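Local coordinates for Serine/threonine-protein kinase Tel1 (Chaetomium thermophilum, PDB 6SKY) that probably phosphorylates serine and threonine residues of target proteins, using ATP, to activate checkpoint signalling after DNA damage, at residues I2283-V2297 against N2380-D2394. Numbering follows the deposited sequence.
Sequences IEGREAGQVFHQFAV and NYLLSLAASDEHDND
Antiparallel helix packing in the helical-repeat FAT domain, flanked by the connection that follows the second helix, is exemplified where His2293 of helix 2286-2297 meets His2391 and Asp2394. The axes of helices 2286-2297 and 2380-2387 approach to 8.1 Å at 155°. The small residues between them are consistent with this closeness: Gly2289 lies against Ala2387, its CA 4.1 Å from Ala2387 CB. Ala2296 sets its CB over one face of the Tyr2381 ring, a CH-pi contact 3.9 Å from the centroid. Leu2383 CB covers a face of the Phe2292 ring, while Asn2380 ND2 comes obliquely to the Phe2295 ring, which also packs on helix 2264-2279.

The imidazoles of His2293 and His2391, the latter in the connection that leads to Asp2394, form an offset stack, centroids 4.0 Å apart and planes at 7°. The His2293 ring, carried out by a CG that stands opposite the backbone N, donates from ND1 in its own plane to the syn lone pair of Asp2394 OD1, at the start of helix 2394-2404; this bond, bent to 145°, probably helps fix the ring's rotation, and the carboxylate would probably favour a protonated imidazole. A leucine in place of His2293 would probably leave Asp2394 without its N-H donor and His2391 without its stacking partner. Nearer the start of helix 2286-2297, Glu2390 CG lies over the Arg2286 guanidinium, whose NH2 makes a long salt bridge to Glu2390 OE2. Such antiparallel pairing of helices is characteristic of the TPR-like FAT solenoid.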
loop_
_atom_site.group_PDB
_atom_site.type_symbol
_atom_site.label_atom_id
_atom_site.label_comp_id
_atom_site.label_asym_id
_atom_site.label_seq_id
_atom_site.Cartn_x
_atom_site.Cartn_y
_atom_site.Cartn_z
ATOM N N ILE A 2283 35.036 -16.568 14.100
ATOM C CA ILE A 2283 34.184 -17.279 13.155
ATOM C C ILE A 2283 33.092 -18.050 13.878
ATOM O O ILE A 2283 32.653 -19.103 13.408
ATOM C CB ILE A 2283 35.004 -18.227 12.263
ATOM C CG1 ILE A 2283 35.739 -19.265 13.104
ATOM C CG2 ILE A 2283 35.988 -17.449 11.423
ATOM C CD1 ILE A 2283 36.613 -20.181 12.286
ATOM N N GLU A 2284 32.635 -17.536 15.015
ATOM C CA GLU A 2284 31.585 -18.209 15.761
ATOM C C GLU A 2284 30.717 -17.167 16.442
ATOM O O GLU A 2284 31.183 -16.077 16.773
ATOM C CB GLU A 2284 32.173 -19.173 16.789
ATOM C CG GLU A 2284 31.211 -20.237 17.272
ATOM C CD GLU A 2284 31.157 -21.445 16.355
ATOM O OE1 GLU A 2284 31.850 -21.446 15.319
ATOM O OE2 GLU A 2284 30.420 -22.401 16.676
ATOM N N GLY A 2285 29.457 -17.506 16.647
ATOM C CA GLY A 2285 28.511 -16.612 17.280
ATOM C C GLY A 2285 27.462 -16.128 16.298
ATOM O O GLY A 2285 27.432 -16.516 15.132
ATOM N N ARG A 2286 26.587 -15.257 16.794
ATOM C CA ARG A 2286 25.512 -14.738 15.959
ATOM C C ARG A 2286 25.934 -13.549 15.118
ATOM O O ARG A 2286 25.391 -13.351 14.027
ATOM C CB ARG A 2286 24.312 -14.349 16.814
ATOM C CG ARG A 2286 23.545 -15.540 17.330
ATOM C CD ARG A 2286 22.100 -15.186 17.596
ATOM N NE ARG A 2286 21.362 -16.319 18.141
ATOM C CZ ARG A 2286 20.077 -16.278 18.470
ATOM N NH1 ARG A 2286 19.484 -17.356 18.964
ATOM N NH2 ARG A 2286 19.385 -15.160 18.304
ATOM N N GLU A 2287 26.891 -12.758 15.592
ATOM C CA GLU A 2287 27.416 -11.664 14.786
ATOM C C GLU A 2287 28.072 -12.192 13.518
ATOM O O GLU A 2287 27.758 -11.752 12.402
ATOM C CB GLU A 2287 28.404 -10.859 15.623
ATOM C CG GLU A 2287 29.010 -9.662 14.940
ATOM C CD GLU A 2287 30.112 -9.039 15.771
ATOM O OE1 GLU A 2287 30.532 -9.666 16.764
ATOM O OE2 GLU A 2287 30.561 -7.926 15.435
ATOM N N ALA A 2288 28.982 -13.153 13.670
ATOM C CA ALA A 2288 29.626 -13.748 12.509
ATOM C C ALA A 2288 28.623 -14.492 11.649
ATOM O O ALA A 2288 28.733 -14.496 10.422
ATOM C CB ALA A 2288 30.744 -14.682 12.952
ATOM N N GLY A 2289 27.646 -15.143 12.270
ATOM C CA GLY A 2289 26.618 -15.806 11.491
ATOM C C GLY A 2289 25.875 -14.844 10.590
ATOM O O GLY A 2289 25.651 -15.129 9.414
ATOM N N GLN A 2290 25.504 -13.683 11.125
ATOM C CA GLN A 2290 24.803 -12.690 10.321
ATOM C C GLN A 2290 25.684 -12.168 9.196
ATOM O O GLN A 2290 25.231 -12.042 8.054
ATOM C CB GLN A 2290 24.326 -11.549 11.213
ATOM C CG GLN A 2290 23.598 -10.437 10.490
ATOM C CD GLN A 2290 22.266 -10.871 9.921
ATOM O OE1 GLN A 2290 22.201 -11.489 8.858
ATOM N NE2 GLN A 2290 21.190 -10.537 10.619
ATOM N N VAL A 2291 26.953 -11.888 9.486
ATOM C CA VAL A 2291 27.849 -11.382 8.447
ATOM C C VAL A 2291 28.030 -12.407 7.332
ATOM O O VAL A 2291 27.973 -12.073 6.140
ATOM C CB VAL A 2291 29.196 -10.975 9.066
ATOM C CG1 VAL A 2291 30.143 -10.532 8.008
ATOM C CG2 VAL A 2291 28.993 -9.877 10.054
ATOM N N PHE A 2292 28.245 -13.670 7.696
ATOM C CA PHE A 2292 28.506 -14.703 6.701
ATOM C C PHE A 2292 27.272 -15.004 5.872
ATOM O O PHE A 2292 27.374 -15.213 4.661
ATOM C CB PHE A 2292 28.997 -15.971 7.381
ATOM C CG PHE A 2292 30.358 -15.858 7.963
ATOM C CD1 PHE A 2292 31.347 -15.189 7.299
ATOM C CD2 PHE A 2292 30.651 -16.432 9.178
ATOM C CE1 PHE A 2292 32.596 -15.089 7.834
ATOM C CE2 PHE A 2292 31.897 -16.330 9.711
ATOM C CZ PHE A 2292 32.869 -15.661 9.038
ATOM N N HIS A 2293 26.097 -15.036 6.493
ATOM C CA HIS A 2293 24.886 -15.241 5.716
ATOM C C HIS A 2293 24.634 -14.078 4.771
ATOM O O HIS A 2293 24.234 -14.284 3.622
ATOM C CB HIS A 2293 23.697 -15.436 6.642
ATOM C CG HIS A 2293 22.414 -15.675 5.922
ATOM N ND1 HIS A 2293 22.114 -16.875 5.321
ATOM C CD2 HIS A 2293 21.355 -14.866 5.699
ATOM C CE1 HIS A 2293 20.921 -16.797 4.762
ATOM N NE2 HIS A 2293 20.442 -15.587 4.973
ATOM N N GLN A 2294 24.855 -12.851 5.239
ATOM C CA GLN A 2294 24.761 -11.679 4.379
ATOM C C GLN A 2294 25.616 -11.838 3.134
ATOM O O GLN A 2294 25.143 -11.663 2.005
ATOM C CB GLN A 2294 25.207 -10.454 5.169
ATOM C CG GLN A 2294 24.799 -9.142 4.590
ATOM C CD GLN A 2294 23.330 -8.947 4.674
ATOM O OE1 GLN A 2294 22.741 -9.044 5.747
ATOM N NE2 GLN A 2294 22.708 -8.692 3.538
ATOM N N PHE A 2295 26.887 -12.169 3.326
ATOM C CA PHE A 2295 27.799 -12.243 2.196
ATOM C C PHE A 2295 27.450 -13.396 1.264
ATOM O O PHE A 2295 27.536 -13.257 0.040
ATOM C CB PHE A 2295 29.227 -12.366 2.700
ATOM C CG PHE A 2295 30.243 -11.920 1.718
ATOM C CD1 PHE A 2295 29.877 -11.209 0.607
ATOM C CD2 PHE A 2295 31.563 -12.222 1.895
ATOM C CE1 PHE A 2295 30.812 -10.804 -0.301
ATOM C CE2 PHE A 2295 32.495 -11.818 0.990
ATOM C CZ PHE A 2295 32.121 -11.111 -0.106
ATOM N N ALA A 2296 27.051 -14.541 1.816
ATOM C CA ALA A 2296 26.693 -15.679 0.975
ATOM C C ALA A 2296 25.461 -15.390 0.135
ATOM O O ALA A 2296 25.424 -15.718 -1.052
ATOM C CB ALA A 2296 26.464 -16.910 1.836
ATOM N N VAL A 2297 24.441 -14.778 0.729
ATOM C CA VAL A 2297 23.240 -14.448 -0.026
ATOM C C VAL A 2297 23.541 -13.407 -1.095
ATOM O O VAL A 2297 23.010 -13.478 -2.208
ATOM C CB VAL A 2297 22.134 -13.987 0.933
ATOM C CG1 VAL A 2297 20.981 -13.418 0.169
ATOM C CG2 VAL A 2297 21.673 -15.153 1.754
ATOM N N ASN A 2380 31.010 -19.129 2.288
ATOM C CA ASN A 2380 30.275 -18.407 3.313
ATOM C C ASN A 2380 29.006 -19.125 3.738
ATOM O O ASN A 2380 28.597 -18.984 4.886
ATOM C CB ASN A 2380 29.953 -17.000 2.838
ATOM C CG ASN A 2380 31.166 -16.126 2.766
ATOM O OD1 ASN A 2380 31.853 -15.915 3.752
ATOM N ND2 ASN A 2380 31.446 -15.616 1.591
ATOM N N TYR A 2381 28.377 -19.914 2.866
ATOM C CA TYR A 2381 27.287 -20.769 3.334
ATOM C C TYR A 2381 27.787 -21.758 4.372
ATOM O O TYR A 2381 27.163 -21.947 5.423
ATOM C CB TYR A 2381 26.648 -21.513 2.167
ATOM C CG TYR A 2381 25.508 -20.778 1.534
ATOM C CD1 TYR A 2381 24.576 -20.130 2.303
ATOM C CD2 TYR A 2381 25.376 -20.717 0.165
ATOM C CE1 TYR A 2381 23.547 -19.455 1.732
ATOM C CE2 TYR A 2381 24.350 -20.042 -0.411
ATOM C CZ TYR A 2381 23.437 -19.413 0.376
ATOM O OH TYR A 2381 22.400 -18.730 -0.197
ATOM N N LEU A 2382 28.927 -22.391 4.102
ATOM C CA LEU A 2382 29.447 -23.363 5.054
ATOM C C LEU A 2382 29.880 -22.702 6.355
ATOM O O LEU A 2382 29.694 -23.272 7.431
ATOM C CB LEU A 2382 30.603 -24.134 4.437
ATOM C CG LEU A 2382 30.154 -25.170 3.426
ATOM C CD1 LEU A 2382 31.350 -25.868 2.882
ATOM C CD2 LEU A 2382 29.220 -26.144 4.078
ATOM N N LEU A 2383 30.463 -21.507 6.286
ATOM C CA LEU A 2383 30.845 -20.818 7.513
ATOM C C LEU A 2383 29.628 -20.364 8.299
ATOM O O LEU A 2383 29.643 -20.377 9.530
ATOM C CB LEU A 2383 31.739 -19.629 7.201
ATOM C CG LEU A 2383 33.155 -19.931 6.741
ATOM C CD1 LEU A 2383 33.864 -18.649 6.426
ATOM C CD2 LEU A 2383 33.897 -20.682 7.799
ATOM N N SER A 2384 28.567 -19.952 7.614
ATOM C CA SER A 2384 27.368 -19.511 8.307
ATOM C C SER A 2384 26.640 -20.662 8.973
ATOM O O SER A 2384 26.012 -20.466 10.015
ATOM C CB SER A 2384 26.437 -18.813 7.335
ATOM O OG SER A 2384 25.096 -19.047 7.692
ATOM N N LEU A 2385 26.681 -21.857 8.382
ATOM C CA LEU A 2385 26.059 -23.005 9.035
ATOM C C LEU A 2385 26.812 -23.412 10.288
ATOM O O LEU A 2385 26.201 -23.882 11.250
ATOM C CB LEU A 2385 25.986 -24.185 8.079
ATOM C CG LEU A 2385 24.909 -24.127 7.013
ATOM C CD1 LEU A 2385 25.106 -25.245 6.031
ATOM C CD2 LEU A 2385 23.568 -24.223 7.669
ATOM N N ALA A 2386 28.127 -23.243 10.298
ATOM C CA ALA A 2386 28.955 -23.666 11.413
ATOM C C ALA A 2386 28.985 -22.674 12.560
ATOM O O ALA A 2386 29.562 -22.986 13.602
ATOM C CB ALA A 2386 30.382 -23.903 10.933
ATOM N N ALA A 2387 28.389 -21.496 12.403
ATOM C CA ALA A 2387 28.513 -20.420 13.375
ATOM C C ALA A 2387 27.307 -20.303 14.294
ATOM O O ALA A 2387 27.468 -20.260 15.511
ATOM C CB ALA A 2387 28.752 -19.092 12.655
ATOM N N SER A 2388 26.100 -20.252 13.749
ATOM C CA SER A 2388 24.913 -20.074 14.569
ATOM C C SER A 2388 23.780 -20.925 14.015
ATOM O O SER A 2388 23.911 -21.576 12.979
ATOM C CB SER A 2388 24.501 -18.602 14.632
ATOM O OG SER A 2388 23.972 -18.168 13.393
ATOM N N ASP A 2389 22.653 -20.904 14.718
ATOM C CA ASP A 2389 21.455 -21.623 14.317
ATOM C C ASP A 2389 20.400 -20.727 13.694
ATOM O O ASP A 2389 19.321 -21.215 13.356
ATOM C CB ASP A 2389 20.847 -22.346 15.517
ATOM C CG ASP A 2389 21.515 -23.666 15.804
ATOM O OD1 ASP A 2389 22.699 -23.666 16.199
ATOM O OD2 ASP A 2389 20.851 -24.708 15.638
ATOM N N GLU A 2390 20.679 -19.434 13.544
ATOM C CA GLU A 2390 19.675 -18.520 13.014
ATOM C C GLU A 2390 19.260 -18.915 11.609
ATOM O O GLU A 2390 18.071 -18.903 11.278
ATOM C CB GLU A 2390 20.206 -17.092 13.018
ATOM C CG GLU A 2390 20.478 -16.521 14.382
ATOM C CD GLU A 2390 21.099 -15.135 14.308
ATOM O OE1 GLU A 2390 22.112 -14.970 13.594
ATOM O OE2 GLU A 2390 20.566 -14.207 14.954
ATOM N N HIS A 2391 20.224 -19.263 10.771
ATOM C CA HIS A 2391 19.988 -19.566 9.365
ATOM C C HIS A 2391 20.333 -21.030 9.150
ATOM O O HIS A 2391 21.507 -21.384 9.032
ATOM C CB HIS A 2391 20.822 -18.662 8.474
ATOM C CG HIS A 2391 20.860 -17.240 8.931
ATOM N ND1 HIS A 2391 21.865 -16.743 9.730
ATOM C CD2 HIS A 2391 20.014 -16.209 8.704
ATOM C CE1 HIS A 2391 21.639 -15.466 9.975
ATOM N NE2 HIS A 2391 20.522 -15.117 9.363
ATOM N N ASP A 2392 19.315 -21.885 9.116
ATOM C CA ASP A 2392 19.526 -23.307 8.929
ATOM C C ASP A 2392 18.927 -23.851 7.650
ATOM O O ASP A 2392 19.187 -25.010 7.316
ATOM C CB ASP A 2392 18.966 -24.099 10.116
ATOM C CG ASP A 2392 19.952 -24.208 11.248
ATOM O OD1 ASP A 2392 21.083 -23.710 11.092
ATOM O OD2 ASP A 2392 19.601 -24.795 12.291
ATOM N N ASN A 2393 18.137 -23.069 6.928
ATOM C CA ASN A 2393 17.777 -23.449 5.574
ATOM C C ASN A 2393 18.873 -23.115 4.582
ATOM O O ASN A 2393 18.680 -23.309 3.381
ATOM C CB ASN A 2393 16.476 -22.772 5.165
ATOM C CG ASN A 2393 15.402 -22.933 6.204
ATOM O OD1 ASN A 2393 14.875 -24.025 6.402
ATOM N ND2 ASN A 2393 15.073 -21.845 6.884
ATOM N N ASP A 2394 20.001 -22.594 5.057
ATOM C CA ASP A 2394 21.201 -22.495 4.250
ATOM C C ASP A 2394 21.795 -23.854 3.946
ATOM O O ASP A 2394 22.641 -23.953 3.059
ATOM C CB ASP A 2394 22.237 -21.632 4.959
ATOM C CG ASP A 2394 21.856 -20.175 4.983
ATOM O OD1 ASP A 2394 22.762 -19.320 5.047
ATOM O OD2 ASP A 2394 20.648 -19.878 4.916
#